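Local atomic coordinates of glyoxalase-related enzyme, AraC type (Clostridium phytofermentans, PDB entry 3BT3), a protein that is of unknown function but belongs to the glyoxalase-related VOC superfamily and is probably linked to transcription regulation. Residues A[37-45]-A[104-113]; A[91-101]-A[136-144]. All blocks are in the same frame, centred on the assembly; numbering follows the deposited sequence.

Interaction 1. Residues A[37-45]-A[104-113]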
loop_
_atom_site.group_PDB
_atom_site.type_symbol
_atom_site.label_atom_id
_atom_site.label_comp_id
_atom_site.label_asym_id
_atom_site.label_seq_id
_atom_site.Cartn_x
_atom_site.Cartn_y
_atom_site.Cartn_z
ATOM N N LYS A 37 -1.124 -5.341 18.212
ATOM C CA LYS A 37 -1.853 -4.920 19.404
ATOM C C LYS A 37 -2.148 -3.434 19.310
ATOM O O LYS A 37 -3.197 -2.964 19.751
ATOM C CB LYS A 37 -1.042 -5.216 20.669
ATOM C CG LYS A 37 -1.211 -6.636 21.170
ATOM C CD LYS A 37 -0.229 -6.968 22.290
ATOM C CE LYS A 37 -0.561 -8.307 22.970
ATOM N NZ LYS A 37 -0.562 -9.474 22.028
ATOM N N TRP A 38 -1.225 -2.701 18.703
ATOM C CA TRP A 38 -1.394 -1.272 18.549
ATOM C C TRP A 38 -2.555 -1.004 17.586
ATOM O O TRP A 38 -3.463 -0.221 17.896
ATOM C CB TRP A 38 -0.106 -0.644 18.022
ATOM C CG TRP A 38 -0.193 0.831 17.910
ATOM C CD1 TRP A 38 0.008 1.746 18.905
ATOM C CD2 TRP A 38 -0.569 1.572 16.751
ATOM N NE1 TRP A 38 -0.223 3.015 18.437
ATOM C CE2 TRP A 38 -0.581 2.938 17.115
ATOM C CE3 TRP A 38 -0.896 1.218 15.437
ATOM C CZ2 TRP A 38 -0.919 3.954 16.210
ATOM C CZ3 TRP A 38 -1.230 2.229 14.535
ATOM C CH2 TRP A 38 -1.238 3.580 14.930
ATOM N N PHE A 39 -2.534 -1.663 16.430
ATOM C CA PHE A 39 -3.595 -1.475 15.460
ATOM C C PHE A 39 -4.942 -1.818 16.074
ATOM O O PHE A 39 -5.965 -1.245 15.702
ATOM C CB PHE A 39 -3.368 -2.347 14.221
ATOM C CG PHE A 39 -2.584 -1.671 13.139
ATOM C CD1 PHE A 39 -1.198 -1.760 13.101
ATOM C CD2 PHE A 39 -3.236 -0.938 12.155
ATOM C CE1 PHE A 39 -0.478 -1.130 12.107
ATOM C CE2 PHE A 39 -2.524 -0.300 11.151
ATOM C CZ PHE A 39 -1.149 -0.395 11.124
ATOM N N GLU A 40 -4.942 -2.761 17.012
ATOM C CA GLU A 40 -6.178 -3.179 17.671
ATOM C C GLU A 40 -6.617 -2.199 18.762
ATOM O O GLU A 40 -7.761 -1.731 18.771
ATOM C CB GLU A 40 -6.019 -4.586 18.283
ATOM C CG GLU A 40 -6.098 -5.744 17.281
ATOM C CD GLU A 40 -5.756 -7.116 17.895
ATOM O OE1 GLU A 40 -5.955 -8.155 17.213
ATOM O OE2 GLU A 40 -5.281 -7.164 19.051
ATOM N N GLU A 41 -5.705 -1.876 19.667
ATOM C CA GLU A 41 -6.025 -0.992 20.779
ATOM C C GLU A 41 -6.225 0.475 20.456
ATOM O O GLU A 41 -7.041 1.135 21.089
ATOM C CB GLU A 41 -4.956 -1.113 21.863
ATOM C CG GLU A 41 -4.868 -2.488 22.491
ATOM C CD GLU A 41 -3.695 -2.607 23.447
ATOM O OE1 GLU A 41 -3.563 -1.725 24.325
ATOM O OE2 GLU A 41 -2.909 -3.575 23.317
ATOM N N ILE A 42 -5.490 0.992 19.481
ATOM C CA ILE A 42 -5.602 2.399 19.153
ATOM C C ILE A 42 -6.510 2.733 17.981
ATOM O O ILE A 42 -7.319 3.659 18.071
ATOM C CB ILE A 42 -4.221 3.006 18.884
ATOM C CG1 ILE A 42 -3.271 2.682 20.045
ATOM C CG2 ILE A 42 -4.348 4.500 18.673
ATOM C CD1 ILE A 42 -3.853 2.923 21.428
ATOM N N LEU A 43 -6.392 1.998 16.883
ATOM C CA LEU A 43 -7.223 2.284 15.726
ATOM C C LEU A 43 -8.489 1.444 15.659
ATOM O O LEU A 43 -9.359 1.695 14.825
ATOM C CB LEU A 43 -6.423 2.094 14.437
ATOM C CG LEU A 43 -5.279 3.075 14.180
ATOM C CD1 LEU A 43 -4.766 2.870 12.755
ATOM C CD2 LEU A 43 -5.761 4.518 14.374
ATOM N N GLY A 44 -8.594 0.443 16.528
ATOM C CA GLY A 44 -9.774 -0.405 16.520
ATOM C C GLY A 44 -9.823 -1.379 15.353
ATOM O O GLY A 44 -10.898 -1.806 14.939
ATOM N N TRP A 45 -8.660 -1.728 14.816
ATOM C CA TRP A 45 -8.576 -2.672 13.707
ATOM C C TRP A 45 -8.442 -4.111 14.222
ATOM O O TRP A 45 -8.416 -4.353 15.424
ATOM C CB TRP A 45 -7.366 -2.343 12.832
ATOM C CG TRP A 45 -7.516 -1.119 11.998
ATOM C CD1 TRP A 45 -8.217 0.013 12.312
ATOM C CD2 TRP A 45 -6.891 -0.866 10.733
ATOM N NE1 TRP A 45 -8.063 0.952 11.321
ATOM C CE2 TRP A 45 -7.252 0.440 10.342
ATOM C CE3 TRP A 45 -6.057 -1.618 9.893
ATOM C CZ2 TRP A 45 -6.806 1.013 9.150
ATOM C CZ3 TRP A 45 -5.614 -1.050 8.709
ATOM C CH2 TRP A 45 -5.991 0.256 8.348
ATOM N N LEU A 104 -12.550 9.283 14.224
ATOM C CA LEU A 104 -11.249 8.628 14.318
ATOM C C LEU A 104 -10.349 9.297 15.349
ATOM O O LEU A 104 -9.815 8.640 16.240
ATOM C CB LEU A 104 -10.521 8.631 12.971
ATOM C CG LEU A 104 -9.048 8.200 13.058
ATOM C CD1 LEU A 104 -8.967 6.783 13.558
ATOM C CD2 LEU A 104 -8.380 8.306 11.699
ATOM N N HIS A 105 -10.182 10.606 15.219
ATOM C CA HIS A 105 -9.329 11.359 16.123
ATOM C C HIS A 105 -9.725 11.168 17.585
ATOM O O HIS A 105 -8.870 10.983 18.462
ATOM C CB HIS A 105 -9.381 12.834 15.749
ATOM C CG HIS A 105 -8.360 13.668 16.450
ATOM N ND1 HIS A 105 -8.470 14.019 17.778
ATOM C CD2 HIS A 105 -7.202 14.213 16.011
ATOM C CE1 HIS A 105 -7.424 14.748 18.125
ATOM N NE2 HIS A 105 -6.639 14.880 17.071
ATOM N N LYS A 106 -11.029 11.201 17.836
ATOM C CA LYS A 106 -11.557 11.035 19.179
ATOM C C LYS A 106 -11.307 9.613 19.686
ATOM O O LYS A 106 -10.975 9.409 20.861
ATOM C CB LYS A 106 -13.051 11.347 19.180
ATOM C CG LYS A 106 -13.737 11.201 20.522
ATOM C CD LYS A 106 -15.115 11.855 20.470
ATOM C CE LYS A 106 -15.909 11.648 21.752
ATOM N NZ LYS A 106 -16.364 10.232 21.911
ATOM N N TYR A 107 -11.459 8.633 18.798
ATOM C CA TYR A 107 -11.236 7.240 19.171
ATOM C C TYR A 107 -9.785 7.034 19.598
ATOM O O TYR A 107 -9.513 6.467 20.653
ATOM C CB TYR A 107 -11.553 6.325 17.995
ATOM C CG TYR A 107 -11.599 4.861 18.355
ATOM C CD1 TYR A 107 -12.638 4.351 19.132
ATOM C CD2 TYR A 107 -10.626 3.975 17.887
ATOM C CE1 TYR A 107 -12.716 2.998 19.429
ATOM C CE2 TYR A 107 -10.693 2.617 18.180
ATOM C CZ TYR A 107 -11.743 2.133 18.949
ATOM O OH TYR A 107 -11.842 0.784 19.215
ATOM N N VAL A 108 -8.860 7.497 18.761
ATOM C CA VAL A 108 -7.438 7.382 19.045
ATOM C C VAL A 108 -7.132 8.071 20.375
ATOM O O VAL A 108 -6.574 7.456 21.288
ATOM C CB VAL A 108 -6.586 8.025 17.913
ATOM C CG1 VAL A 108 -5.122 8.066 18.311
ATOM C CG2 VAL A 108 -6.747 7.229 16.622
ATOM N N LYS A 109 -7.502 9.345 20.486
ATOM C CA LYS A 109 -7.259 10.081 21.725
ATOM C C LYS A 109 -7.882 9.364 22.917
ATOM O O LYS A 109 -7.257 9.222 23.964
ATOM C CB LYS A 109 -7.815 11.508 21.631
ATOM C CG LYS A 109 -6.811 12.546 21.114
ATOM C CD LYS A 109 -5.572 12.598 22.003
ATOM C CE LYS A 109 -5.011 14.009 22.135
ATOM N NZ LYS A 109 -4.474 14.565 20.855
ATOM N N GLU A 110 -9.115 8.904 22.746
ATOM C CA GLU A 110 -9.815 8.207 23.814
ATOM C C GLU A 110 -9.080 6.957 24.250
ATOM O O GLU A 110 -9.175 6.555 25.414
ATOM C CB GLU A 110 -11.233 7.836 23.377
ATOM C CG GLU A 110 -12.307 8.614 24.106
ATOM C CD GLU A 110 -12.269 10.105 23.799
ATOM O OE1 GLU A 110 -11.169 10.708 23.857
ATOM O OE2 GLU A 110 -13.347 10.674 23.503
ATOM N N ASN A 111 -8.350 6.339 23.327
ATOM C CA ASN A 111 -7.618 5.132 23.670
ATOM C C ASN A 111 -6.211 5.379 24.194
ATOM O O ASN A 111 -5.404 4.458 24.283
ATOM C CB ASN A 111 -7.607 4.162 22.493
ATOM C CG ASN A 111 -8.918 3.409 22.364
ATOM O OD1 ASN A 111 -9.346 2.727 23.301
ATOM N ND2 ASN A 111 -9.566 3.528 21.208
ATOM N N GLY A 112 -5.928 6.631 24.540
ATOM C CA GLY A 112 -4.642 6.966 25.120
ATOM C C GLY A 112 -3.461 7.293 24.236
ATOM O O GLY A 112 -2.380 7.579 24.747
ATOM N N TRP A 113 -3.642 7.262 22.923
ATOM C CA TRP A 113 -2.536 7.578 22.037
ATOM C C TRP A 113 -2.517 9.092 21.789
ATOM O O TRP A 113 -3.507 9.666 21.328
ATOM C CB TRP A 113 -2.691 6.807 20.733
ATOM C CG TRP A 113 -1.468 6.815 19.898
ATOM C CD1 TRP A 113 -1.258 7.533 18.766
ATOM C CD2 TRP A 113 -0.269 6.075 20.138
ATOM N NE1 TRP A 113 -0.000 7.291 18.280
ATOM C CE2 TRP A 113 0.630 6.397 19.105
ATOM C CE3 TRP A 113 0.130 5.168 21.128
ATOM C CZ2 TRP A 113 1.912 5.844 19.029
ATOM C CZ3 TRP A 113 1.408 4.616 21.054
ATOM C CH2 TRP A 113 2.282 4.956 20.010
#
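Trp38 turns the edge of its indole toward one face of Trp113 in a T-shaped (edge-to-face) pair, the planes at 75° and the centroids of its five-membered ring and the Trp113 six-membered ring 4.4 Å apart. Trp38 NE1 leads, 3.5 Å from Trp113 CE3 and about equally far from the other carbons of that benzo ring, while Ile42 CB lies over one face of the Trp38 indole, toward its rim. The Tyr107 ring carries Asn111 ND2 over the centre of one face and meets the backbone at its edge, where Tyr107 CE2 lies 3.4 Å from Gly44 N. Gly44, where the chain leaves helical geometry with positive phi, has no side chain and so leaves room for this ring.

Between the aromatic groups, Ile42 enters with two branches. CG2, anti to the backbone N, rests 3.5 Å from Trp113 CB and 3.7 Å from Val108 CG1; CD1 packs against the backbone O of Asn111. Leu43 CD2 lies 3.7 Å from Val108 CG2 and also touches Leu104 CD1. Ile131 of strand 126-132 packs against Trp38, Leu43, Val108 and Trp113, placing the apolar part against the sheet.

The contact therefore rests on shape and apolar burial, and its polar side-chain groups, the Trp38 N-H and the Asn111 amide, lie against ring faces.

Interaction 2. Residues A[91-101]-A[136-144]; sequences GVAGFMMIEGI and GCILRFFES
Glu143 OE2 is held by two backbone N-H groups at the start of helix 101-110: Ile101 N donates to it at 3.0 Å, from above the carboxylate plane, and Gly100 N, at the N-cap position, bonds it weakly. Gly100 N adds a second weak bond, to Glu143 OE1. An extended chain with CG anti to the backbone N (chi1 -174°) carries the carboxylate there; the helix start would probably favour its negative charge.

Strands 92-99 and 138-144 run parallel, bonded from Ile138 N to Gly91 O through to Ile98 N and Phe142 O. Ala93 N bonds Ile138 O at 2.8 Å, and Gly94 N adds a weak bond to the same oxygen, marking a beta bulge. On the sheet face that bears Phe95, Arg140 and Phe142, Phe95 CE1 lies over the centre of the Arg140 guanidinium, which is salt-bridged to Glu128, while Phe142 CE2 sits 3.5 Å from Phe95 CZ. Met97 CA makes a CH-pi contact over one face of Phe142, 3.8 Å from its centroid. On the face that bears Met96 and Phe141, these two make a Met-aromatic contact, with Met96 SD 3.6 Å from Phe141 CE1.

Parallel pairing of first and last strands in a 1-4-3-2 sheet is the hallmark of the βαβββ module of the VOC fold.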
loop_
_atom_site.group_PDB
_atom_site.type_symbol
_atom_site.label_atom_id
_atom_site.label_comp_id
_atom_site.label_asym_id
_atom_site.label_seq_id
_atom_site.Cartn_x
_atom_site.Cartn_y
_atom_site.Cartn_z
ATOM N N GLY A 91 8.973 7.525 7.857
ATOM C CA GLY A 91 8.230 8.426 6.998
ATOM C C GLY A 91 6.813 7.907 6.816
ATOM O O GLY A 91 6.314 7.139 7.647
ATOM N N VAL A 92 6.173 8.313 5.726
ATOM C CA VAL A 92 4.807 7.914 5.423
ATOM C C VAL A 92 4.682 6.475 4.936
ATOM O O VAL A 92 5.339 6.070 3.978
ATOM C CB VAL A 92 4.189 8.851 4.357
ATOM C CG1 VAL A 92 2.843 8.305 3.917
ATOM C CG2 VAL A 92 4.039 10.264 4.924
ATOM N N ALA A 93 3.815 5.714 5.593
ATOM C CA ALA A 93 3.593 4.318 5.243
ATOM C C ALA A 93 2.171 4.063 4.771
ATOM O O ALA A 93 1.879 2.998 4.246
ATOM C CB ALA A 93 3.891 3.425 6.446
ATOM N N GLY A 94 1.285 5.032 4.973
ATOM C CA GLY A 94 -0.102 4.872 4.575
ATOM C C GLY A 94 -0.784 6.181 4.218
ATOM O O GLY A 94 -0.518 7.228 4.811
ATOM N N PHE A 95 -1.679 6.113 3.240
ATOM C CA PHE A 95 -2.404 7.278 2.758
ATOM C C PHE A 95 -3.814 6.804 2.474
ATOM O O PHE A 95 -4.125 6.431 1.350
ATOM C CB PHE A 95 -1.745 7.783 1.471
ATOM C CG PHE A 95 -2.395 9.003 0.894
ATOM C CD1 PHE A 95 -2.492 10.176 1.639
ATOM C CD2 PHE A 95 -2.898 8.987 -0.401
ATOM C CE1 PHE A 95 -3.077 11.320 1.105
ATOM C CE2 PHE A 95 -3.487 10.128 -0.951
ATOM C CZ PHE A 95 -3.575 11.301 -0.192
ATOM N N MET A 96 -4.673 6.811 3.482
ATOM C CA MET A 96 -6.016 6.301 3.275
ATOM C C MET A 96 -7.196 7.249 3.452
ATOM O O MET A 96 -7.234 8.074 4.361
ATOM C CB MET A 96 -6.210 5.013 4.106
ATOM C CG MET A 96 -5.962 5.095 5.615
ATOM S SD MET A 96 -5.846 3.421 6.435
ATOM C CE MET A 96 -4.169 3.394 6.800
ATOM N N MET A 97 -8.151 7.117 2.539
ATOM C CA MET A 97 -9.361 7.919 2.537
ATOM C C MET A 97 -10.346 7.292 3.516
ATOM O O MET A 97 -10.604 6.086 3.453
ATOM C CB MET A 97 -9.973 7.940 1.131
ATOM C CG MET A 97 -11.206 8.850 0.971
ATOM S SD MET A 97 -12.210 8.470 -0.508
ATOM C CE MET A 97 -11.151 9.034 -1.820
ATOM N N ILE A 98 -10.886 8.101 4.424
ATOM C CA ILE A 98 -11.848 7.591 5.385
ATOM C C ILE A 98 -13.091 8.452 5.506
ATOM O O ILE A 98 -13.216 9.510 4.889
ATOM C CB ILE A 98 -11.250 7.465 6.795
ATOM C CG1 ILE A 98 -11.013 8.851 7.381
ATOM C CG2 ILE A 98 -9.956 6.675 6.752
ATOM C CD1 ILE A 98 -10.720 8.826 8.858
ATOM N N GLU A 99 -14.016 7.977 6.325
ATOM C CA GLU A 99 -15.253 8.683 6.565
ATOM C C GLU A 99 -15.423 8.720 8.075
ATOM O O GLU A 99 -15.412 7.684 8.731
ATOM C CB GLU A 99 -16.398 7.929 5.900
ATOM C CG GLU A 99 -17.562 8.804 5.494
ATOM C CD GLU A 99 -18.357 8.201 4.349
ATOM O OE1 GLU A 99 -19.318 8.854 3.886
ATOM O OE2 GLU A 99 -18.017 7.076 3.910
ATOM N N GLY A 100 -15.555 9.921 8.623
ATOM C CA GLY A 100 -15.700 10.072 10.060
ATOM C C GLY A 100 -14.349 10.407 10.656
ATOM O O GLY A 100 -13.910 9.782 11.623
ATOM N N ILE A 101 -13.682 11.397 10.070
ATOM C CA ILE A 101 -12.363 11.806 10.524
ATOM C C ILE A 101 -12.379 12.305 11.970
ATOM O O ILE A 101 -11.410 12.120 12.706
ATOM C CB ILE A 101 -11.774 12.899 9.592
ATOM C CG1 ILE A 101 -10.329 13.194 9.980
ATOM C CG2 ILE A 101 -12.586 14.173 9.679
ATOM C CD1 ILE A 101 -9.424 12.012 9.846
ATOM N N GLY A 136 6.820 3.882 14.680
ATOM C CA GLY A 136 7.422 5.100 14.173
ATOM C C GLY A 136 6.954 5.591 12.808
ATOM O O GLY A 136 7.202 6.744 12.474
ATOM N N CYS A 137 6.287 4.748 12.021
ATOM C CA CYS A 137 5.816 5.170 10.701
ATOM C C CYS A 137 4.679 6.151 10.844
ATOM O O CYS A 137 4.021 6.222 11.888
ATOM C CB CYS A 137 5.268 4.010 9.866
ATOM S SG CYS A 137 5.891 2.405 10.234
ATOM N N ILE A 138 4.433 6.868 9.754
ATOM C CA ILE A 138 3.370 7.848 9.685
ATOM C C ILE A 138 2.207 7.326 8.854
ATOM O O ILE A 138 2.404 6.784 7.763
ATOM C CB ILE A 138 3.855 9.167 9.023
ATOM C CG1 ILE A 138 5.033 9.760 9.803
ATOM C CG2 ILE A 138 2.701 10.144 8.922
ATOM C CD1 ILE A 138 4.770 9.959 11.283
ATOM N N LEU A 139 0.997 7.495 9.371
ATOM C CA LEU A 139 -0.194 7.095 8.641
ATOM C C LEU A 139 -1.016 8.349 8.419
ATOM O O LEU A 139 -1.370 9.049 9.376
ATOM C CB LEU A 139 -1.029 6.089 9.434
ATOM C CG LEU A 139 -0.408 4.740 9.758
ATOM C CD1 LEU A 139 -1.448 3.858 10.418
ATOM C CD2 LEU A 139 0.112 4.094 8.478
ATOM N N ARG A 140 -1.319 8.631 7.158
ATOM C CA ARG A 140 -2.119 9.799 6.819
ATOM C C ARG A 140 -3.572 9.404 6.584
ATOM O O ARG A 140 -3.869 8.455 5.865
ATOM C CB ARG A 140 -1.548 10.488 5.578
ATOM C CG ARG A 140 -0.150 11.069 5.796
ATOM C CD ARG A 140 0.402 11.730 4.543
ATOM N NE ARG A 140 -0.485 12.778 4.055
ATOM C CZ ARG A 140 -0.314 13.436 2.912
ATOM N NH1 ARG A 140 0.719 13.162 2.129
ATOM N NH2 ARG A 140 -1.179 14.371 2.547
ATOM N N PHE A 141 -4.478 10.132 7.218
ATOM C CA PHE A 141 -5.903 9.872 7.075
ATOM C C PHE A 141 -6.553 11.135 6.524
ATOM O O PHE A 141 -6.242 12.245 6.967
ATOM C CB PHE A 141 -6.509 9.519 8.434
ATOM C CG PHE A 141 -6.040 8.194 8.983
ATOM C CD1 PHE A 141 -6.681 7.010 8.627
ATOM C CD2 PHE A 141 -4.954 8.129 9.847
ATOM C CE1 PHE A 141 -6.249 5.780 9.125
ATOM C CE2 PHE A 141 -4.511 6.904 10.351
ATOM C CZ PHE A 141 -5.159 5.730 9.993
ATOM N N PHE A 142 -7.435 10.989 5.545
ATOM C CA PHE A 142 -8.088 12.168 5.005
ATOM C C PHE A 142 -9.527 11.899 4.638
ATOM O O PHE A 142 -9.918 10.756 4.395
ATOM C CB PHE A 142 -7.316 12.716 3.788
ATOM C CG PHE A 142 -7.399 11.847 2.562
ATOM C CD1 PHE A 142 -8.468 11.965 1.680
ATOM C CD2 PHE A 142 -6.420 10.892 2.306
ATOM C CE1 PHE A 142 -8.562 11.138 0.558
ATOM C CE2 PHE A 142 -6.503 10.064 1.192
ATOM C CZ PHE A 142 -7.578 10.187 0.315
ATOM N N GLU A 143 -10.315 12.967 4.632
ATOM C CA GLU A 143 -11.725 12.906 4.273
ATOM C C GLU A 143 -12.003 14.153 3.447
ATOM O O GLU A 143 -11.744 15.281 3.891
ATOM C CB GLU A 143 -12.608 12.894 5.521
ATOM C CG GLU A 143 -14.078 12.686 5.215
ATOM C CD GLU A 143 -14.935 12.547 6.464
ATOM O OE1 GLU A 143 -16.116 12.164 6.323
ATOM O OE2 GLU A 143 -14.443 12.821 7.580
ATOM N N SER A 144 -12.508 13.952 2.237
ATOM C CA SER A 144 -12.794 15.071 1.356
ATOM C C SER A 144 -13.974 15.902 1.862
ATOM O O SER A 144 -14.852 15.393 2.564
ATOM C CB SER A 144 -13.073 14.557 -0.052
ATOM O OG SER A 144 -14.030 13.518 -0.019
HETATM O O HOH W 1 8.520 8.201 10.533
#

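Overall arrangement
Interactions 1 and 2 are joined along the chain, because strand 92-99 of interaction 2 leads directly into helix 101-110 of interaction 1. Their centres lie 14 Å apart, yet the side chains touch: Leu104 CD2 is 3.6 Å from Phe141 CG and 3.7 Å from Ile98 CD1, and Trp45 CH2 is 3.7 Å from Met96 SD. Interaction 2 pairs strands of the sheet 92-99, 138-144, 126-132, 120-122, whereas interaction 1 sets segment 37-45 against helix 101-110 and the residues after it. Both border the second subunit: Tyr18 of that subunit hydrogen-bonds Leu43 O and Trp45 NE1, and a strand of it pairs antiparallel with Met97 to Glu99, continuing the sheet across the interface.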